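DNA helicase RecQ (Deinococcus radiodurans, PDB 4Q48) probably couples ATP hydrolysis to unwinding of duplex DNA with 3'-5' translocation, the part described here being the catalytic core of a longer RecQ protein. Local coordinates at residues 69-74 and 144-149; 92-97 and 118-123. One frame throughout, in Å; residues are numbered along the deposited sequence.

Contacts 1 and 2 belong to one parallel sheet, that of the DEAD/DEAH helicase domain, and their centres lie about 11 Å apart. Strands 66-70 and 117-120 are neighbours in it: Val69 N is 2.9 Å from Leu118 O and Val69 O is 3.1 Å from Val120 N, two backbone hydrogen bonds that tie the contacts together. Along the chain, contact 2 is nested inside the loop that contact 1 closes. Both approach the ADP-binding residues of this protein, although no nucleotide is bound here. The nearest atoms of the Asp145 and Lys52 side chains are about 3 Å apart, and those of the Tyr119 and Ser53 side chains about 5 Å.

Contact 1: 69-74 and 144-149; sequences VVSPLI and IDEAHC
Glu146 reaches Pro72 and Leu73 through a bent chain: chi1 is -85° and chi2 140°, which swings the carboxylate across to the loop after strand 66-70. There OE1 of Glu146 lies 3.4 Å from CD of Pro72, with the two side chains meeting at a slant. Leu73 runs at about a right angle to the glutamate, and its CG comes within 3.5 Å of Glu146 OE1, a van der Waals approach of an apolar branch to a carboxylate. The loop bearing Pro72 and Leu73 is bent by an ST turn, evidenced by the 3.1 Å hydrogen bond from Leu73 N to Ser71 OG. Upstream the evidence is that of a parallel sheet. Val70 and Ile144 form a bridge, and Asp145 N donates to Val70 O at 3.0 Å with an N-H...O angle of 149°. The side chains of Val70 and Ile144 lie alongside each other, CG2 of Val70 4.1 Å from CG1 of Ile144. Asp145 OD1 accepts from Glu146 N at 2.7 Å by its anti lone pair and also forms a salt bridge with Lys52, an ADP-binding residue; two partners thereby grip OD1. The sequence of residues 145-148, Asp-Glu-Ala-His, matches this helicase family's DEAH box, and Asp145 beside Lys52 is consistent with it. Strand 139-145 lies between strands 66-70 and 176-180; Tyr56 of helix 50-62 packs on Asp145, while helix 185-194 meets Ala147 and His148.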
ATOM      1  N   VAL A  69      -2.549  -7.833 -20.720  1.00 36.01           N
ATOM      2  CA  VAL A  69      -2.332  -7.621 -19.283  1.00 38.48           C
ATOM      3  C   VAL A  69      -0.883  -7.927 -18.935  1.00 38.77           C
ATOM      4  O   VAL A  69      -0.402  -9.035 -19.140  1.00 43.85           O
ATOM      5  CB  VAL A  69      -3.275  -8.499 -18.406  1.00 35.29           C
ATOM      6  CG1 VAL A  69      -3.186  -8.113 -16.961  1.00 39.55           C
ATOM      7  CG2 VAL A  69      -4.707  -8.379 -18.874  1.00 37.67           C
ATOM      8  N   VAL A  70      -0.175  -6.925 -18.441  1.00 35.44           N
ATOM      9  CA  VAL A  70       1.187  -7.137 -18.021  1.00 41.30           C
ATOM     10  C   VAL A  70       1.265  -7.494 -16.539  1.00 50.05           C
ATOM     11  O   VAL A  70       0.731  -6.772 -15.698  1.00 50.21           O
ATOM     12  CB  VAL A  70       2.016  -5.904 -18.285  1.00 45.18           C
ATOM     13  CG1 VAL A  70       3.486  -6.267 -18.300  1.00 51.07           C
ATOM     14  CG2 VAL A  70       1.599  -5.294 -19.598  1.00 40.83           C
ATOM     15  N   SER A  71       1.918  -8.609 -16.227  1.00 50.30           N
ATOM     16  CA  SER A  71       2.087  -9.055 -14.842  1.00 55.31           C
ATOM     17  C   SER A  71       3.308  -9.974 -14.676  1.00 61.84           C
ATOM     18  O   SER A  71       3.592 -10.833 -15.533  1.00 58.76           O
ATOM     19  CB  SER A  71       0.825  -9.768 -14.328  1.00 56.65           C
ATOM     20  OG  SER A  71       1.097 -10.519 -13.151  1.00 56.10           O
ATOM     21  N   PRO A  72       4.029  -9.800 -13.562  1.00 58.23           N
ATOM     22  CA  PRO A  72       5.157 -10.658 -13.201  1.00 59.10           C
ATOM     23  C   PRO A  72       4.744 -12.016 -12.631  1.00 61.16           C
ATOM     24  O   PRO A  72       5.531 -12.965 -12.703  1.00 64.59           O
ATOM     25  CB  PRO A  72       5.900  -9.831 -12.156  1.00 67.93           C
ATOM     26  CG  PRO A  72       4.943  -8.743 -11.717  1.00 66.93           C
ATOM     27  CD  PRO A  72       3.692  -8.846 -12.496  1.00 60.39           C
ATOM     28  N   LEU A  73       3.532 -12.113 -12.088  1.00 64.27           N
ATOM     29  CA  LEU A  73       3.086 -13.328 -11.399  1.00 73.42           C
ATOM     30  C   LEU A  73       2.748 -14.459 -12.366  1.00 79.17           C
ATOM     31  O   LEU A  73       1.584 -14.845 -12.506  1.00 84.81           O
ATOM     32  CB  LEU A  73       1.862 -13.015 -10.524  1.00 76.18           C
ATOM     33  CG  LEU A  73       1.906 -11.712  -9.712  1.00 72.73           C
ATOM     34  CD1 LEU A  73       0.608 -11.469  -8.965  1.00 72.01           C
ATOM     35  CD2 LEU A  73       3.076 -11.746  -8.734  1.00 62.31           C
ATOM     36  N   ILE A  74       3.774 -15.012 -13.006  1.00 76.78           N
ATOM     37  CA  ILE A  74       3.549 -15.998 -14.051  1.00 82.00           C
ATOM     38  C   ILE A  74       3.237 -17.341 -13.399  1.00 88.58           C
ATOM     39  O   ILE A  74       2.507 -18.162 -13.962  1.00 90.15           O
ATOM     40  CB  ILE A  74       4.773 -16.102 -15.027  1.00 81.12           C
ATOM     41  CG1 ILE A  74       5.938 -16.901 -14.433  1.00 83.94           C
ATOM     42  CG2 ILE A  74       5.260 -14.718 -15.428  1.00 71.13           C
ATOM     43  CD1 ILE A  74       7.203 -16.856 -15.296  1.00 80.49           C
ATOM     44  N   ILE A 144      -1.430  -2.596 -17.055  1.00 42.35           N
ATOM     45  CA  ILE A 144      -0.231  -2.873 -16.264  1.00 40.48           C
ATOM     46  C   ILE A 144      -0.633  -3.136 -14.802  1.00 48.28           C
ATOM     47  O   ILE A 144      -0.959  -2.210 -14.051  1.00 47.17           O
ATOM     48  CB  ILE A 144       0.790  -1.726 -16.366  1.00 40.10           C
ATOM     49  CG1 ILE A 144       1.327  -1.619 -17.795  1.00 44.73           C
ATOM     50  CG2 ILE A 144       1.975  -1.978 -15.486  1.00 48.13           C
ATOM     51  CD1 ILE A 144       0.717  -0.488 -18.618  1.00 42.28           C
ATOM     52  N   ASP A 145      -0.668  -4.418 -14.428  1.00 53.50           N
ATOM     53  CA  ASP A 145      -1.003  -4.806 -13.061  1.00 56.80           C
ATOM     54  C   ASP A 145       0.253  -4.803 -12.208  1.00 56.61           C
ATOM     55  O   ASP A 145       1.355  -5.064 -12.711  1.00 52.91           O
ATOM     56  CB  ASP A 145      -1.665  -6.185 -12.996  1.00 53.66           C
ATOM     57  CG  ASP A 145      -2.612  -6.314 -11.801  1.00 62.77           C
ATOM     58  OD1 ASP A 145      -2.386  -5.606 -10.783  1.00 64.09           O
ATOM     59  OD2 ASP A 145      -3.580  -7.110 -11.879  1.00 58.71           O
ATOM     60  N   GLU A 146       0.063  -4.519 -10.920  1.00 52.56           N
ATOM     61  CA  GLU A 146       1.170  -4.284  -9.999  1.00 58.00           C
ATOM     62  C   GLU A 146       2.151  -3.245 -10.517  1.00 57.36           C
ATOM     63  O   GLU A 146       3.365  -3.485 -10.538  1.00 59.39           O
ATOM     64  CB  GLU A 146       1.889  -5.591  -9.692  1.00 61.01           C
ATOM     65  CG  GLU A 146       1.210  -6.345  -8.559  1.00 67.39           C
ATOM     66  CD  GLU A 146       1.158  -7.818  -8.811  1.00 72.85           C
ATOM     67  OE1 GLU A 146       1.489  -8.216  -9.946  1.00 78.55           O
ATOM     68  OE2 GLU A 146       0.803  -8.578  -7.885  1.00 76.92           O
ATOM     69  N   ALA A 147       1.612  -2.089 -10.915  1.00 51.72           N
ATOM     70  CA  ALA A 147       2.386  -1.022 -11.547  1.00 48.71           C
ATOM     71  C   ALA A 147       3.540  -0.508 -10.677  1.00 63.74           C
ATOM     72  O   ALA A 147       4.502   0.105 -11.171  1.00 64.14           O
ATOM     73  CB  ALA A 147       1.473   0.118 -11.917  1.00 47.79           C
ATOM     74  N   HIS A 148       3.420  -0.728  -9.372  1.00 64.66           N
ATOM     75  CA  HIS A 148       4.385  -0.220  -8.414  1.00 66.07           C
ATOM     76  C   HIS A 148       5.805  -0.689  -8.708  1.00 67.84           C
ATOM     77  O   HIS A 148       6.763   0.007  -8.371  1.00 72.95           O
ATOM     78  CB  HIS A 148       3.990  -0.649  -7.000  1.00 67.15           C
ATOM     79  CG  HIS A 148       3.793  -2.126  -6.844  1.00 66.01           C
ATOM     80  ND1 HIS A 148       2.546  -2.705  -6.718  1.00 63.00           N
ATOM     81  CD2 HIS A 148       4.685  -3.143  -6.786  1.00 68.00           C
ATOM     82  CE1 HIS A 148       2.682  -4.014  -6.590  1.00 63.92           C
ATOM     83  NE2 HIS A 148       3.970  -4.305  -6.624  1.00 65.36           N
ATOM     84  N   CYS A 149       5.941  -1.818  -9.401  1.00 58.61           N
ATOM     85  CA  CYS A 149       7.256  -2.414  -9.616  1.00 65.92           C
ATOM     86  C   CYS A 149       8.227  -1.543 -10.398  1.00 64.65           C
ATOM     87  O   CYS A 149       9.425  -1.806 -10.394  1.00 65.99           O
ATOM     88  CB  CYS A 149       7.128  -3.758 -10.323  1.00 72.77           C
ATOM     89  SG  CYS A 149       6.589  -5.105  -9.287  1.00 75.68           S
TER

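Contact 2: 92-97 and 118-123; sequences AFLNST and LYVAPE
The beta-alpha-beta unit of strand 91-94, helix 100-111 and strand 117-120 brings Ala92, Phe93 and Leu94 beside Leu118, Tyr119 and Val120. The two strand segments run parallel, their axes approaching to 4.7 Å at an angle of 27°. Three backbone hydrogen bonds establish the pairing: Tyr119 N to Ala92 O at 2.9 Å, Leu94 N to Tyr119 O at 2.9 Å, and Ala121 N to Leu94 O at 3.3 Å. On one face of the sheet Phe93 and Tyr119 point the same way. With chi1 at -56°, CG of Phe93 stands opposite the carbonyl carbon, and the ring turns its edge to CB of Tyr119, which lies 3.4 Å from CD1 of Phe93. The ring planes themselves are inclined at 47°, an oblique pairing. The phenol OH of Tyr119 is held by Tyr56 and Gln57 of helix 50-62, and Met77 and Val81 of helix 74-84 pack on Phe93. On the other face Leu94 CD2 meets Leu118 CD2 at 4.0 Å, and Val106 of the connecting helix packs against both leucines. Past the strand ends, Asn95 CB and Ala121 CB touch at 4.0 Å, Ala121 occupying the N-cap position of helix 122-125. This is a beta-alpha-beta crossover, the repeating element of parallel alpha/beta folds such as the RecA-like P-loop domain, here at the edge of the sheet.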
ATOM      1  N   ALA A  92      -5.271 -16.358 -22.391  1.00 40.96           N
ATOM      2  CA  ALA A  92      -4.128 -17.220 -22.607  1.00 41.61           C
ATOM      3  C   ALA A  92      -2.896 -16.645 -21.961  1.00 44.84           C
ATOM      4  O   ALA A  92      -2.927 -15.524 -21.454  1.00 45.48           O
ATOM      5  CB  ALA A  92      -3.910 -17.427 -24.081  1.00 40.55           C
ATOM      6  N   PHE A  93      -1.819 -17.422 -21.948  1.00 44.69           N
ATOM      7  CA  PHE A  93      -0.575 -16.946 -21.353  1.00 45.77           C
ATOM      8  C   PHE A  93       0.537 -17.035 -22.313  1.00 44.82           C
ATOM      9  O   PHE A  93       0.690 -18.036 -23.001  1.00 45.62           O
ATOM     10  CB  PHE A  93      -0.151 -17.762 -20.134  1.00 54.46           C
ATOM     11  CG  PHE A  93      -1.168 -17.826 -19.093  1.00 62.58           C
ATOM     12  CD1 PHE A  93      -1.490 -16.696 -18.364  1.00 71.56           C
ATOM     13  CD2 PHE A  93      -1.830 -19.008 -18.841  1.00 71.96           C
ATOM     14  CE1 PHE A  93      -2.457 -16.732 -17.388  1.00 79.71           C
ATOM     15  CE2 PHE A  93      -2.796 -19.059 -17.869  1.00 88.49           C
ATOM     16  CZ  PHE A  93      -3.104 -17.915 -17.130  1.00 83.56           C
ATOM     17  N   LEU A  94       1.365 -16.007 -22.276  1.00 47.68           N
ATOM     18  CA  LEU A  94       2.531 -15.928 -23.102  1.00 44.02           C
ATOM     19  C   LEU A  94       3.720 -15.607 -22.185  1.00 50.10           C
ATOM     20  O   LEU A  94       3.775 -14.535 -21.581  1.00 45.58           O
ATOM     21  CB  LEU A  94       2.301 -14.869 -24.173  1.00 40.64           C
ATOM     22  CG  LEU A  94       3.157 -14.770 -25.428  1.00 44.49           C
ATOM     23  CD1 LEU A  94       2.816 -15.935 -26.338  1.00 48.02           C
ATOM     24  CD2 LEU A  94       2.853 -13.441 -26.118  1.00 34.06           C
ATOM     25  N   ASN A  95       4.658 -16.547 -22.092  1.00 52.47           N
ATOM     26  CA  ASN A  95       5.886 -16.376 -21.313  1.00 60.08           C
ATOM     27  C   ASN A  95       6.919 -17.438 -21.692  1.00 67.12           C
ATOM     28  O   ASN A  95       6.597 -18.427 -22.363  1.00 64.30           O
ATOM     29  CB  ASN A  95       5.610 -16.452 -19.809  1.00 63.09           C
ATOM     30  CG  ASN A  95       4.755 -17.646 -19.439  1.00 61.30           C
ATOM     31  OD1 ASN A  95       5.219 -18.784 -19.485  1.00 63.52           O
ATOM     32  ND2 ASN A  95       3.504 -17.395 -19.070  1.00 54.92           N
ATOM     33  N   SER A  96       8.153 -17.258 -21.231  1.00 68.69           N
ATOM     34  CA  SER A  96       9.230 -18.155 -21.637  1.00 73.29           C
ATOM     35  C   SER A  96       9.259 -19.502 -20.910  1.00 75.63           C
ATOM     36  O   SER A  96      10.102 -20.340 -21.213  1.00 81.57           O
ATOM     37  CB  SER A  96      10.577 -17.447 -21.481  1.00 77.30           C
ATOM     38  OG  SER A  96      10.699 -16.420 -22.458  1.00 74.05           O
ATOM     39  N   THR A  97       8.342 -19.728 -19.973  1.00 73.67           N
ATOM     40  CA  THR A  97       8.147 -21.075 -19.445  1.00 67.59           C
ATOM     41  C   THR A  97       7.530 -21.977 -20.510  1.00 70.41           C
ATOM     42  O   THR A  97       7.400 -23.177 -20.301  1.00 78.74           O
ATOM     43  CB  THR A  97       7.210 -21.108 -18.203  1.00 70.51           C
ATOM     44  OG1 THR A  97       5.829 -21.213 -18.611  1.00 60.34           O
ATOM     45  CG2 THR A  97       7.430 -19.883 -17.313  1.00 72.62           C
ATOM     46  N   LEU A 118      -4.923 -11.482 -22.928  1.00 32.03           N
ATOM     47  CA  LEU A 118      -3.638 -12.122 -23.027  1.00 33.11           C
ATOM     48  C   LEU A 118      -2.774 -11.708 -21.843  1.00 39.23           C
ATOM     49  O   LEU A 118      -2.430 -10.531 -21.666  1.00 38.19           O
ATOM     50  CB  LEU A 118      -2.951 -11.769 -24.332  1.00 32.19           C
ATOM     51  CG  LEU A 118      -1.588 -12.453 -24.381  1.00 35.57           C
ATOM     52  CD1 LEU A 118      -1.767 -13.948 -24.511  1.00 38.31           C
ATOM     53  CD2 LEU A 118      -0.752 -11.924 -25.509  1.00 36.36           C
ATOM     54  N   TYR A 119      -2.451 -12.679 -21.005  1.00 42.55           N
ATOM     55  CA  TYR A 119      -1.547 -12.446 -19.888  1.00 43.33           C
ATOM     56  C   TYR A 119      -0.104 -12.684 -20.348  1.00 41.29           C
ATOM     57  O   TYR A 119       0.228 -13.746 -20.883  1.00 42.31           O
ATOM     58  CB  TYR A 119      -1.945 -13.347 -18.706  1.00 48.07           C
ATOM     59  CG  TYR A 119      -3.198 -12.874 -17.988  1.00 44.52           C
ATOM     60  CD1 TYR A 119      -4.464 -13.308 -18.363  1.00 44.99           C
ATOM     61  CD2 TYR A 119      -3.109 -11.955 -16.966  1.00 43.65           C
ATOM     62  CE1 TYR A 119      -5.600 -12.853 -17.701  1.00 46.22           C
ATOM     63  CE2 TYR A 119      -4.219 -11.508 -16.309  1.00 43.44           C
ATOM     64  CZ  TYR A 119      -5.458 -11.946 -16.668  1.00 47.73           C
ATOM     65  OH  TYR A 119      -6.538 -11.445 -15.965  1.00 51.42           O
ATOM     66  N   VAL A 120       0.755 -11.696 -20.149  1.00 37.20           N
ATOM     67  CA  VAL A 120       2.095 -11.791 -20.687  1.00 38.59           C
ATOM     68  C   VAL A 120       3.130 -11.256 -19.706  1.00 40.71           C
ATOM     69  O   VAL A 120       3.017 -10.150 -19.199  1.00 46.22           O
ATOM     70  CB  VAL A 120       2.184 -11.022 -22.045  1.00 43.48           C
ATOM     71  CG1 VAL A 120       1.541  -9.646 -21.925  1.00 33.68           C
ATOM     72  CG2 VAL A 120       3.619 -10.921 -22.556  1.00 43.34           C
ATOM     73  N   ALA A 121       4.135 -12.070 -19.430  1.00 41.96           N
ATOM     74  CA  ALA A 121       5.229 -11.656 -18.595  1.00 46.45           C
ATOM     75  C   ALA A 121       5.930 -10.493 -19.285  1.00 54.72           C
ATOM     76  O   ALA A 121       6.009 -10.452 -20.509  1.00 48.08           O
ATOM     77  CB  ALA A 121       6.183 -12.810 -18.366  1.00 51.47           C
ATOM     78  N   PRO A 122       6.466  -9.555 -18.493  1.00 60.61           N
ATOM     79  CA  PRO A 122       7.208  -8.395 -18.999  1.00 56.60           C
ATOM     80  C   PRO A 122       8.360  -8.811 -19.892  1.00 54.68           C
ATOM     81  O   PRO A 122       8.692  -8.151 -20.878  1.00 52.83           O
ATOM     82  CB  PRO A 122       7.737  -7.744 -17.719  1.00 59.14           C
ATOM     83  CG  PRO A 122       6.796  -8.180 -16.663  1.00 56.31           C
ATOM     84  CD  PRO A 122       6.361  -9.552 -17.024  1.00 55.72           C
ATOM     85  N   GLU A 123       8.956  -9.938 -19.531  1.00 62.51           N
ATOM     86  CA  GLU A 123      10.094 -10.498 -20.246  1.00 60.25           C
ATOM     87  C   GLU A 123       9.681 -10.785 -21.693  1.00 57.66           C
ATOM     88  O   GLU A 123      10.395 -10.431 -22.634  1.00 56.34           O
ATOM     89  CB  GLU A 123      10.596 -11.755 -19.507  1.00 51.63           C
ATOM     90  CG  GLU A 123      11.251 -12.813 -20.357  1.00 53.88           C
ATOM     91  CD  GLU A 123      10.237 -13.738 -21.012  1.00 65.52           C
ATOM     92  OE1 GLU A 123       9.126 -13.906 -20.452  1.00 61.82           O
ATOM     93  OE2 GLU A 123      10.553 -14.286 -22.091  1.00 68.05           O
TER